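Local structure of tryptophan decarboxylase 1 (Oryza sativa subsp. japonica, 6KHO) at residues A[137-142]-A[169-174]; A[413-418]-A[496-501]; A[181-186]-A[224-229]; A[52-57]-A[464-469]. The protein uses pyridoxal 5'-phosphate to decarboxylate L-tryptophan to tryptamine and 5-hydroxy-L-tryptophan to serotonin, and works as a homodimer. All coordinates share one frame; numbering follows the deposited sequence.

Overall arrangement
Contacts 1 and 3 belong to the cofactor-binding part of the chain, contacts 2 and 4 to its far side. In the first pair, strand 168-172 runs through Thr-174, beside the phosphate of pyridoxal phosphate, into helix 175-194; the centres of the two contacts are about 23 Å apart, their nearest atoms about 4 Å. The second pair clusters round helices 451-468 and 495-513, with centres about 20 Å apart. From contact 1 to contact 2 it is about 36 Å between centres, and from contact 3 to contact 4 about 40 Å. Contact 4 closes a loop of chain that holds both 1 and 3. Contacts 1, 3 and 4 all reach the second subunit.

Contact 1 (A[137-142]-A[169-174]); sequences EMEVLA and GVILGT. With PLP (pyridoxal-5'-phosphate), chain C.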
# COMPACT_ATOMS: atom_id res chain seq x y z
N GLU A 137 16.45 -8.36 0.66
CA GLU A 137 16.91 -9.71 0.34
C GLU A 137 15.91 -10.77 0.79
O GLU A 137 15.78 -11.80 0.14
CB GLU A 137 18.29 -9.96 0.96
CG GLU A 137 19.34 -9.00 0.37
CD GLU A 137 20.75 -9.58 0.29
OE1 GLU A 137 20.95 -10.79 0.54
OE2 GLU A 137 21.67 -8.79 -0.02
N MET A 138 15.22 -10.55 1.91
CA MET A 138 14.19 -11.51 2.31
C MET A 138 12.98 -11.45 1.39
O MET A 138 12.34 -12.47 1.13
CB MET A 138 13.75 -11.29 3.75
CG MET A 138 12.66 -12.27 4.18
SD MET A 138 12.71 -12.69 5.94
CE MET A 138 13.95 -14.01 5.91
N GLU A 139 12.62 -10.25 0.93
CA GLU A 139 11.54 -10.17 -0.04
C GLU A 139 11.90 -10.95 -1.30
O GLU A 139 11.07 -11.71 -1.83
CB GLU A 139 11.25 -8.72 -0.38
CG GLU A 139 10.12 -8.56 -1.40
CD GLU A 139 9.47 -7.19 -1.34
OE1 GLU A 139 9.49 -6.55 -0.25
OE2 GLU A 139 8.98 -6.73 -2.40
N VAL A 140 13.13 -10.80 -1.79
CA VAL A 140 13.56 -11.56 -2.96
C VAL A 140 13.52 -13.06 -2.67
O VAL A 140 13.07 -13.86 -3.49
CB VAL A 140 14.95 -11.10 -3.41
CG1 VAL A 140 15.50 -12.05 -4.46
CG2 VAL A 140 14.88 -9.66 -3.97
N LEU A 141 13.98 -13.46 -1.48
CA LEU A 141 13.99 -14.89 -1.16
C LEU A 141 12.58 -15.45 -1.05
O LEU A 141 12.30 -16.54 -1.57
CB LEU A 141 14.77 -15.12 0.14
CG LEU A 141 14.86 -16.54 0.69
CD1 LEU A 141 15.74 -17.37 -0.20
CD2 LEU A 141 15.43 -16.52 2.09
N ALA A 142 11.67 -14.72 -0.39
CA ALA A 142 10.28 -15.19 -0.29
C ALA A 142 9.64 -15.31 -1.67
O ALA A 142 8.92 -16.27 -1.95
CB ALA A 142 9.46 -14.24 0.60
N GLY A 169 10.71 -10.24 -9.29
CA GLY A 169 9.41 -10.02 -8.69
C GLY A 169 9.43 -8.88 -7.70
O GLY A 169 10.48 -8.33 -7.37
N VAL A 170 8.23 -8.52 -7.24
CA VAL A 170 8.07 -7.52 -6.20
C VAL A 170 6.78 -7.83 -5.44
O VAL A 170 5.79 -8.26 -6.04
CB VAL A 170 8.05 -6.08 -6.78
CG1 VAL A 170 6.89 -5.90 -7.78
CG2 VAL A 170 7.97 -5.04 -5.65
N ILE A 171 6.80 -7.61 -4.13
CA ILE A 171 5.58 -7.69 -3.33
C ILE A 171 4.95 -6.30 -3.32
O ILE A 171 5.60 -5.32 -2.91
CB ILE A 171 5.87 -8.18 -1.91
CG1 ILE A 171 6.46 -9.60 -1.94
CG2 ILE A 171 4.60 -8.12 -1.08
CD1 ILE A 171 6.97 -10.06 -0.54
N LEU A 172 3.71 -6.22 -3.76
CA LEU A 172 2.92 -5.00 -3.77
C LEU A 172 1.73 -5.17 -2.83
O LEU A 172 1.46 -6.27 -2.33
CB LEU A 172 2.44 -4.66 -5.19
CG LEU A 172 3.55 -4.54 -6.24
CD1 LEU A 172 3.01 -4.45 -7.67
CD2 LEU A 172 4.45 -3.35 -5.93
N GLY A 173 1.01 -4.08 -2.60
CA GLY A 173 -0.18 -4.15 -1.75
C GLY A 173 -1.35 -4.83 -2.43
O GLY A 173 -2.09 -5.59 -1.80
N THR A 174 -1.55 -4.58 -3.74
CA THR A 174 -2.80 -4.94 -4.40
C THR A 174 -2.55 -5.43 -5.82
O THR A 174 -1.55 -5.09 -6.46
CB THR A 174 -3.78 -3.75 -4.48
OG1 THR A 174 -3.16 -2.67 -5.22
CG2 THR A 174 -4.19 -3.25 -3.09
N1 PLP C . -8.52 -9.82 -9.32
C2 PLP C . -9.03 -11.02 -8.86
C2A PLP C . -9.19 -12.20 -9.77
C3 PLP C . -9.40 -11.14 -7.53
O3 PLP C . -9.91 -12.33 -7.08
C4 PLP C . -9.25 -10.07 -6.66
C4A PLP C . -9.29 -10.30 -5.18
C5 PLP C . -8.74 -8.86 -7.12
C6 PLP C . -8.38 -8.74 -8.46
C5A PLP C . -8.62 -7.72 -6.13
O4P PLP C . -7.83 -6.65 -6.60
P PLP C . -7.09 -5.64 -5.56
O1P PLP C . -8.06 -5.15 -4.52
O2P PLP C . -6.54 -4.50 -6.38
O3P PLP C . -5.97 -6.34 -4.82
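Glu-139, on helix 133-149, and Ile-171, on strand 168-172, are the nearest backbone neighbours here, their CA atoms 7.2 Å apart, and a glutamate side chain spans that gap. Its CG is anti to the backbone N (chi1 -180°) and the chain stays extended beyond it, which carries the carboxylate straight out from the helix to the strand. Glu-139 OE2 accepts from the backbone N of Ile-171 at 2.9 Å, with 162° at the hydrogen; the donor comes from above the carboxylate plane, about 40° out of it. The methylene part is used too: Glu-139 CG packs on Ile-171 CD1 at 3.6 Å, and the carboxyl carbon CD sits 3.8 Å from Ile-171 CB, the two side chains crossing obliquely. Val-170 CG2 touches Glu-139 OE2 at 3.8 Å.

Strand 168-172 is the outermost strand, on this flank, of the seven-stranded mixed sheet of the fold type I PLP enzymes. Val-170 and Leu-172 bond through their backbones to strand 339-343, while the N-H of Ile-171 is taken by the glutamate. OE1 makes a salt bridge with Arg-382, whose positive charge probably helps keep the buried carboxylate ionised. With a leucine in place of Glu-139, Arg-382 would probably lose its counter-charge and the Ile-171 N-H its acceptor. Farther along, Thr-174 caps helix 175-194 through OG1 to Glu-177 N, and its CB lies 3.4 Å from the phosphate oxygen O3P of PLP. The cofactor is hydrogen-bonded by Thr-175 N and Ser-176 OG, and by Gly-381 N, which belongs to the second subunit.

Contact 2 (A[413-418]-A[496-501]); sequences KVFEDL and HHVRSA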
# COMPACT_ATOMS: atom_id res chain seq x y z
N LYS A 413 -16.23 -29.24 -2.41
CA LYS A 413 -16.83 -30.35 -3.14
C LYS A 413 -17.97 -30.97 -2.34
O LYS A 413 -18.97 -31.39 -2.93
CB LYS A 413 -15.77 -31.40 -3.48
CG LYS A 413 -16.11 -32.23 -4.71
CD LYS A 413 -15.27 -33.48 -4.81
CE LYS A 413 -15.81 -34.42 -5.89
NZ LYS A 413 -17.22 -34.84 -5.62
N VAL A 414 -17.84 -31.03 -1.01
CA VAL A 414 -18.95 -31.47 -0.17
C VAL A 414 -20.17 -30.59 -0.40
O VAL A 414 -21.28 -31.09 -0.62
CB VAL A 414 -18.52 -31.48 1.31
CG1 VAL A 414 -19.73 -31.47 2.23
CG2 VAL A 414 -17.64 -32.69 1.61
N PHE A 415 -19.98 -29.27 -0.39
CA PHE A 415 -21.11 -28.36 -0.57
C PHE A 415 -21.71 -28.48 -1.97
O PHE A 415 -22.94 -28.40 -2.13
CB PHE A 415 -20.68 -26.92 -0.31
CG PHE A 415 -21.79 -25.92 -0.41
CD1 PHE A 415 -22.57 -25.62 0.69
CD2 PHE A 415 -22.05 -25.25 -1.60
CE1 PHE A 415 -23.58 -24.68 0.61
CE2 PHE A 415 -23.06 -24.32 -1.70
CZ PHE A 415 -23.83 -24.03 -0.59
N GLU A 416 -20.87 -28.63 -3.00
CA GLU A 416 -21.36 -28.73 -4.37
C GLU A 416 -22.23 -29.97 -4.55
O GLU A 416 -23.31 -29.91 -5.15
CB GLU A 416 -20.18 -28.74 -5.35
CG GLU A 416 -20.59 -28.95 -6.81
CD GLU A 416 -19.45 -29.44 -7.69
OE1 GLU A 416 -18.30 -29.50 -7.21
OE2 GLU A 416 -19.72 -29.77 -8.86
N ASP A 417 -21.77 -31.11 -4.02
CA ASP A 417 -22.53 -32.34 -4.12
C ASP A 417 -23.80 -32.31 -3.27
O ASP A 417 -24.75 -33.03 -3.57
CB ASP A 417 -21.65 -33.53 -3.74
CG ASP A 417 -20.53 -33.76 -4.75
OD1 ASP A 417 -20.59 -33.16 -5.85
OD2 ASP A 417 -19.58 -34.53 -4.46
N LEU A 418 -23.84 -31.47 -2.23
CA LEU A 418 -25.08 -31.28 -1.50
C LEU A 418 -26.08 -30.47 -2.32
O LEU A 418 -27.28 -30.78 -2.33
CB LEU A 418 -24.81 -30.63 -0.15
CG LEU A 418 -24.14 -31.50 0.91
CD1 LEU A 418 -23.66 -30.63 2.06
CD2 LEU A 418 -25.07 -32.59 1.43
N HIS A 496 -17.99 -28.93 9.39
CA HIS A 496 -19.33 -28.91 9.97
C HIS A 496 -19.99 -27.54 9.79
O HIS A 496 -21.22 -27.45 9.72
CB HIS A 496 -19.30 -29.34 11.44
CG HIS A 496 -18.59 -28.38 12.35
ND1 HIS A 496 -19.21 -27.26 12.87
CD2 HIS A 496 -17.34 -28.38 12.85
CE1 HIS A 496 -18.36 -26.61 13.65
NE2 HIS A 496 -17.21 -27.27 13.65
N HIS A 497 -19.19 -26.48 9.66
CA HIS A 497 -19.76 -25.16 9.36
C HIS A 497 -20.41 -25.14 7.98
O HIS A 497 -21.46 -24.52 7.79
CB HIS A 497 -18.68 -24.07 9.45
CG HIS A 497 -18.12 -23.87 10.83
ND1 HIS A 497 -16.85 -24.29 11.18
CD2 HIS A 497 -18.64 -23.27 11.93
CE1 HIS A 497 -16.62 -23.97 12.44
NE2 HIS A 497 -17.69 -23.35 12.92
N VAL A 498 -19.78 -25.79 7.00
CA VAL A 498 -20.33 -25.79 5.64
C VAL A 498 -21.60 -26.63 5.59
O VAL A 498 -22.59 -26.23 4.97
CB VAL A 498 -19.28 -26.31 4.63
CG1 VAL A 498 -19.89 -26.41 3.25
CG2 VAL A 498 -18.04 -25.39 4.61
N ARG A 499 -21.60 -27.79 6.25
CA ARG A 499 -22.80 -28.63 6.27
C ARG A 499 -23.95 -27.93 6.98
O ARG A 499 -25.09 -27.96 6.49
CB ARG A 499 -22.48 -29.96 6.94
CG ARG A 499 -21.57 -30.86 6.12
CD ARG A 499 -21.42 -32.22 6.76
NE ARG A 499 -20.54 -33.10 6.00
CZ ARG A 499 -20.91 -33.79 4.93
NH1 ARG A 499 -22.16 -33.71 4.48
NH2 ARG A 499 -20.04 -34.58 4.31
N SER A 500 -23.69 -27.29 8.12
CA SER A 500 -24.74 -26.54 8.81
C SER A 500 -25.24 -25.37 7.95
O SER A 500 -26.43 -25.01 8.02
CB SER A 500 -24.22 -26.01 10.15
OG SER A 500 -23.87 -27.08 11.01
N ALA A 501 -24.35 -24.76 7.16
CA ALA A 501 -24.78 -23.73 6.23
C ALA A 501 -25.76 -24.30 5.20
O ALA A 501 -26.74 -23.64 4.83
CB ALA A 501 -23.57 -23.11 5.53
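Phe-415 and Val-498 meet where two helices run side by side in nearly the same direction: the axes of 413-418 and 496-501 approach to 9.9 Å and cross at -19°. This is the tight, buried part. Phe-415 CB lies 3.7 Å from Val-498 CG1, and the same methyl comes obliquely to the ring at CD1, 3.8 Å away. With its CG anti to the backbone N (chi1 -178°), the phenylalanine sends its ring past the valine into an aromatic cluster, stacking on Phe-486 and meeting Phe-438 edge-to-face. Both of those belong to the four-stranded antiparallel sheet of the C-terminal domain, so the two helices pack together against that sheet.

Toward solvent the contact is looser and half polar. The exposed Arg-499, extended from CG to NE, swings its guanidinium across the gap, and Val-414 CG1 sits over the centre of one face, 3.7 Å above the plane. Leu-418 CD1 approaches the same group obliquely, 4.2 Å from Arg-499 NH1. The polar end of the arginine looks to its own helix, where NE forms a salt bridge with Glu-495. Within segment 413-418, Lys-413 NZ and Asp-417 OD2 pair at 2.6 Å.

No hydrogen bond joins the two segments: the polar ends described here pair within their own helices, and what holds across is methyl against phenylalanine inside and methyl against a flat cation on the solvent side.

Contact 3 (A[181-186]-A[224-229]); sequences VTLVAA and AGFDPA
Leu-183 and Phe-226 make the main apolar contact between helix 175-194 and the loop that leaves helix 215-223. One leucine methyl does the touching: CD2 lies 3.8 Å from Phe-226 CE1 and comes to the ring obliquely. The phenylalanine CG is anti to its carbonyl carbon (chi1 -73°), which lays the ring back against the helix, where Phe-226 CE1 also lies 4.1 Å from the Leu-183 carbonyl O. The second apolar pair is smaller, Val-184 CG2 against Ala-224 CB at 4.1 Å, near the closest approach of the backbones. Leu-183 also packs on Phe-217, Ala-220 and Cys-221 of helix 215-223, while Val-184 reaches Leu-223 of the second subunit.

The polar interactions shape the loop. Gly-225 ends helix 215-223 in a Schellman motif, and at its positive phi (96°) a CB would be pressed against the carbonyl O of Ala-224. That same oxygen accepts from Arg-187 NH1, one helical turn beyond Leu-183, which gives the loop a polar tie to helix 175-194. Two residues past the glycine comes an Asx turn: Asp-227 OD1 uses its anti lone pair to accept from Ala-229 N at 2.9 Å. The other carboxylate oxygen, OD2, bonds to Val-199 N of the second subunit, so this one side chain both folds the turn and ties it to the dimer partner.

All four touching residues are buried, and none bonds to the other segment through its side chain; apolar van der Waals packing joins Leu-183 and Val-184 to Phe-226 and Ala-224, while the directional bonds described are made by the loop's backbone and by Asp-227.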
# COMPACT_ATOMS: atom_id res chain seq x y z
N VAL A 181 1.33 -0.98 -12.86
CA VAL A 181 2.73 -0.81 -13.24
C VAL A 181 3.03 -1.58 -14.53
O VAL A 181 3.83 -1.13 -15.35
CB VAL A 181 3.68 -1.19 -12.08
CG1 VAL A 181 3.41 -0.32 -10.84
CG2 VAL A 181 3.60 -2.68 -11.72
N THR A 182 2.40 -2.74 -14.74
CA THR A 182 2.64 -3.44 -16.00
C THR A 182 1.94 -2.75 -17.17
O THR A 182 2.46 -2.77 -18.29
CB THR A 182 2.22 -4.91 -15.93
OG1 THR A 182 0.83 -5.02 -15.56
CG2 THR A 182 3.09 -5.67 -14.93
N LEU A 183 0.77 -2.16 -16.93
CA LEU A 183 0.13 -1.35 -17.97
C LEU A 183 1.01 -0.17 -18.36
O LEU A 183 1.08 0.20 -19.54
CB LEU A 183 -1.23 -0.84 -17.51
CG LEU A 183 -2.41 -1.80 -17.62
CD1 LEU A 183 -3.50 -1.36 -16.64
CD2 LEU A 183 -2.92 -1.79 -19.06
N VAL A 184 1.67 0.45 -17.38
CA VAL A 184 2.52 1.59 -17.67
C VAL A 184 3.73 1.15 -18.49
O VAL A 184 4.11 1.81 -19.46
CB VAL A 184 2.93 2.31 -16.38
CG1 VAL A 184 4.14 3.22 -16.63
CG2 VAL A 184 1.75 3.14 -15.87
N ALA A 185 4.32 0.01 -18.14
CA ALA A 185 5.45 -0.49 -18.93
C ALA A 185 5.02 -0.81 -20.36
O ALA A 185 5.71 -0.44 -21.32
CB ALA A 185 6.06 -1.72 -18.25
N ALA A 186 3.88 -1.48 -20.53
CA ALA A 186 3.40 -1.80 -21.87
C ALA A 186 3.07 -0.54 -22.65
O ALA A 186 3.42 -0.41 -23.83
CB ALA A 186 2.18 -2.72 -21.80
N ALA A 224 -3.76 4.89 -15.97
CA ALA A 224 -2.59 5.00 -16.83
C ALA A 224 -2.83 5.84 -18.08
O ALA A 224 -1.89 6.06 -18.85
CB ALA A 224 -2.10 3.60 -17.22
N GLY A 225 -4.06 6.30 -18.31
CA GLY A 225 -4.32 7.24 -19.39
C GLY A 225 -4.81 6.63 -20.69
O GLY A 225 -4.82 7.34 -21.71
N PHE A 226 -5.20 5.36 -20.70
CA PHE A 226 -5.76 4.79 -21.91
C PHE A 226 -7.14 5.38 -22.17
O PHE A 226 -7.90 5.66 -21.24
CB PHE A 226 -5.88 3.27 -21.79
CG PHE A 226 -4.55 2.55 -21.86
CD1 PHE A 226 -3.82 2.31 -20.71
CD2 PHE A 226 -4.04 2.15 -23.08
CE1 PHE A 226 -2.61 1.65 -20.76
CE2 PHE A 226 -2.83 1.49 -23.15
CZ PHE A 226 -2.11 1.23 -21.99
N ASP A 227 -7.48 5.55 -23.45
CA ASP A 227 -8.78 6.11 -23.80
C ASP A 227 -9.88 5.11 -23.48
O ASP A 227 -9.79 3.94 -23.88
CB ASP A 227 -8.82 6.46 -25.28
CG ASP A 227 -9.93 7.44 -25.60
OD1 ASP A 227 -11.12 7.04 -25.53
OD2 ASP A 227 -9.61 8.61 -25.87
N PRO A 228 -10.94 5.52 -22.77
CA PRO A 228 -12.03 4.57 -22.46
C PRO A 228 -12.67 3.95 -23.69
O PRO A 228 -13.16 2.82 -23.61
CB PRO A 228 -13.03 5.43 -21.68
CG PRO A 228 -12.20 6.53 -21.08
CD PRO A 228 -11.14 6.82 -22.12
N ALA A 229 -12.66 4.64 -24.83
CA ALA A 229 -13.19 4.06 -26.07
C ALA A 229 -12.34 2.91 -26.59
O ALA A 229 -12.82 2.13 -27.41
CB ALA A 229 -13.30 5.14 -27.15

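Contact 4 (A[52-57]-A[464-469]); sequences PVLPNV and RLNKTG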
# COMPACT_ATOMS: atom_id res chain seq x y z
N PRO A 52 -23.06 -12.16 15.15
CA PRO A 52 -23.62 -12.11 13.80
C PRO A 52 -22.54 -11.70 12.81
O PRO A 52 -21.79 -10.75 13.06
CB PRO A 52 -24.74 -11.06 13.91
CG PRO A 52 -24.32 -10.21 15.09
CD PRO A 52 -23.63 -11.13 16.04
N VAL A 53 -22.44 -12.42 11.69
CA VAL A 53 -21.40 -12.11 10.71
C VAL A 53 -21.52 -10.67 10.25
O VAL A 53 -20.53 -9.92 10.24
CB VAL A 53 -21.46 -13.08 9.52
CG1 VAL A 53 -20.33 -12.75 8.55
CG2 VAL A 53 -21.35 -14.52 9.99
N LEU A 54 -22.73 -10.25 9.85
CA LEU A 54 -22.97 -8.86 9.48
C LEU A 54 -23.49 -8.08 10.68
O LEU A 54 -24.24 -8.63 11.49
CB LEU A 54 -23.99 -8.77 8.35
CG LEU A 54 -23.51 -9.30 7.00
CD1 LEU A 54 -24.69 -9.58 6.10
CD2 LEU A 54 -22.56 -8.30 6.36
N PRO A 55 -23.12 -6.81 10.82
CA PRO A 55 -23.56 -6.03 11.98
C PRO A 55 -24.93 -5.41 11.74
O PRO A 55 -25.50 -5.45 10.65
CB PRO A 55 -22.48 -4.95 12.09
CG PRO A 55 -22.08 -4.71 10.66
CD PRO A 55 -22.20 -6.05 9.96
N ASN A 56 -25.43 -4.80 12.80
CA ASN A 56 -26.73 -4.13 12.82
C ASN A 56 -26.55 -2.69 13.29
O ASN A 56 -27.01 -2.30 14.36
CB ASN A 56 -27.70 -4.90 13.71
CG ASN A 56 -29.13 -4.42 13.57
OD1 ASN A 56 -29.63 -4.25 12.46
ND2 ASN A 56 -29.79 -4.19 14.70
N VAL A 57 -25.85 -1.90 12.48
CA VAL A 57 -25.60 -0.50 12.79
C VAL A 57 -26.06 0.34 11.61
O VAL A 57 -26.18 -0.15 10.48
CB VAL A 57 -24.11 -0.20 13.11
CG1 VAL A 57 -23.62 -1.02 14.30
CG2 VAL A 57 -23.24 -0.49 11.88
N ARG A 464 -32.32 -13.34 3.61
CA ARG A 464 -32.79 -14.09 4.76
C ARG A 464 -31.66 -14.83 5.46
O ARG A 464 -31.64 -14.91 6.69
CB ARG A 464 -33.87 -15.08 4.33
CG ARG A 464 -35.26 -14.48 4.32
CD ARG A 464 -36.33 -15.50 3.97
NE ARG A 464 -37.65 -14.88 3.96
CZ ARG A 464 -38.78 -15.54 4.19
NH1 ARG A 464 -38.77 -16.85 4.44
NH2 ARG A 464 -39.94 -14.89 4.16
N LEU A 465 -30.72 -15.40 4.70
CA LEU A 465 -29.57 -16.02 5.34
C LEU A 465 -28.75 -14.98 6.10
O LEU A 465 -28.27 -15.25 7.21
CB LEU A 465 -28.72 -16.75 4.30
CG LEU A 465 -29.44 -17.90 3.59
CD1 LEU A 465 -28.78 -18.23 2.26
CD2 LEU A 465 -29.51 -19.15 4.47
N ASN A 466 -28.63 -13.77 5.55
CA ASN A 466 -27.80 -12.74 6.18
C ASN A 466 -28.42 -12.19 7.46
O ASN A 466 -27.70 -11.89 8.42
CB ASN A 466 -27.52 -11.61 5.20
CG ASN A 466 -26.62 -12.05 4.03
OD1 ASN A 466 -26.00 -13.11 4.08
ND2 ASN A 466 -26.57 -11.23 2.99
N LYS A 467 -29.75 -12.04 7.51
CA LYS A 467 -30.39 -11.53 8.73
C LYS A 467 -30.24 -12.51 9.89
O LYS A 467 -30.29 -12.10 11.05
CB LYS A 467 -31.87 -11.24 8.49
CG LYS A 467 -32.65 -12.46 8.03
CD LYS A 467 -34.17 -12.32 8.14
CE LYS A 467 -34.84 -13.69 8.10
NZ LYS A 467 -34.31 -14.60 9.16
N THR A 468 -30.04 -13.79 9.57
CA THR A 468 -29.83 -14.83 10.58
C THR A 468 -28.60 -14.55 11.45
O THR A 468 -28.60 -14.86 12.65
CB THR A 468 -29.70 -16.17 9.86
OG1 THR A 468 -31.01 -16.66 9.54
CG2 THR A 468 -29.00 -17.17 10.69
N GLY A 469 -27.56 -13.97 10.87
CA GLY A 469 -26.30 -13.85 11.57
C GLY A 469 -25.45 -15.09 11.56
O GLY A 469 -24.32 -15.05 12.07
O HOH W 1 -25.00 -12.14 9.17
O HOH W 2 -27.10 -9.81 10.84
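The Asn-466 carboxamide and the Gly-469 carbonyl are the flat groups here, and each is met from segment 52-57. Over one face of the carboxamide lies a methyl, Leu-54 CD1, 3.8 Å from Asn-466 CG and closer still, 3.6 Å, to its CB; the two side chains cross at a slant. One polar end of the amide is held just beyond in the chain, where OD1 accepts from Val-473 N, a bond likely to fix how the amide is turned toward the leucine. The Gly-469 carbonyl O accepts from Val-53 N at 3.3 Å, with the donor tilted 33° from the carbonyl plane. Pro-52 CA adds a CA-H...O contact of 3.5 Å to the same Gly-469 oxygen.

Gly-469 ends helix 451-468 with a positive phi (81°). A CB on it would come within about 3.1 Å of Pro-52 CB, so the lack of a side chain lets the proline come close. Two waters fill in between: one accepts from Leu-54 N and donates to Asn-466 O, 2.8 Å from that oxygen, and the other donates to both Leu-54 O and Asn-466 O. The N-terminal linker, which also packs Leu-54 on Gln-130 of the second subunit, is thus laid on the end of a C-terminal-domain helix.

One rather long direct hydrogen bond, two bridging waters and a methyl on an amide imply a join made mostly through backbone and solvent.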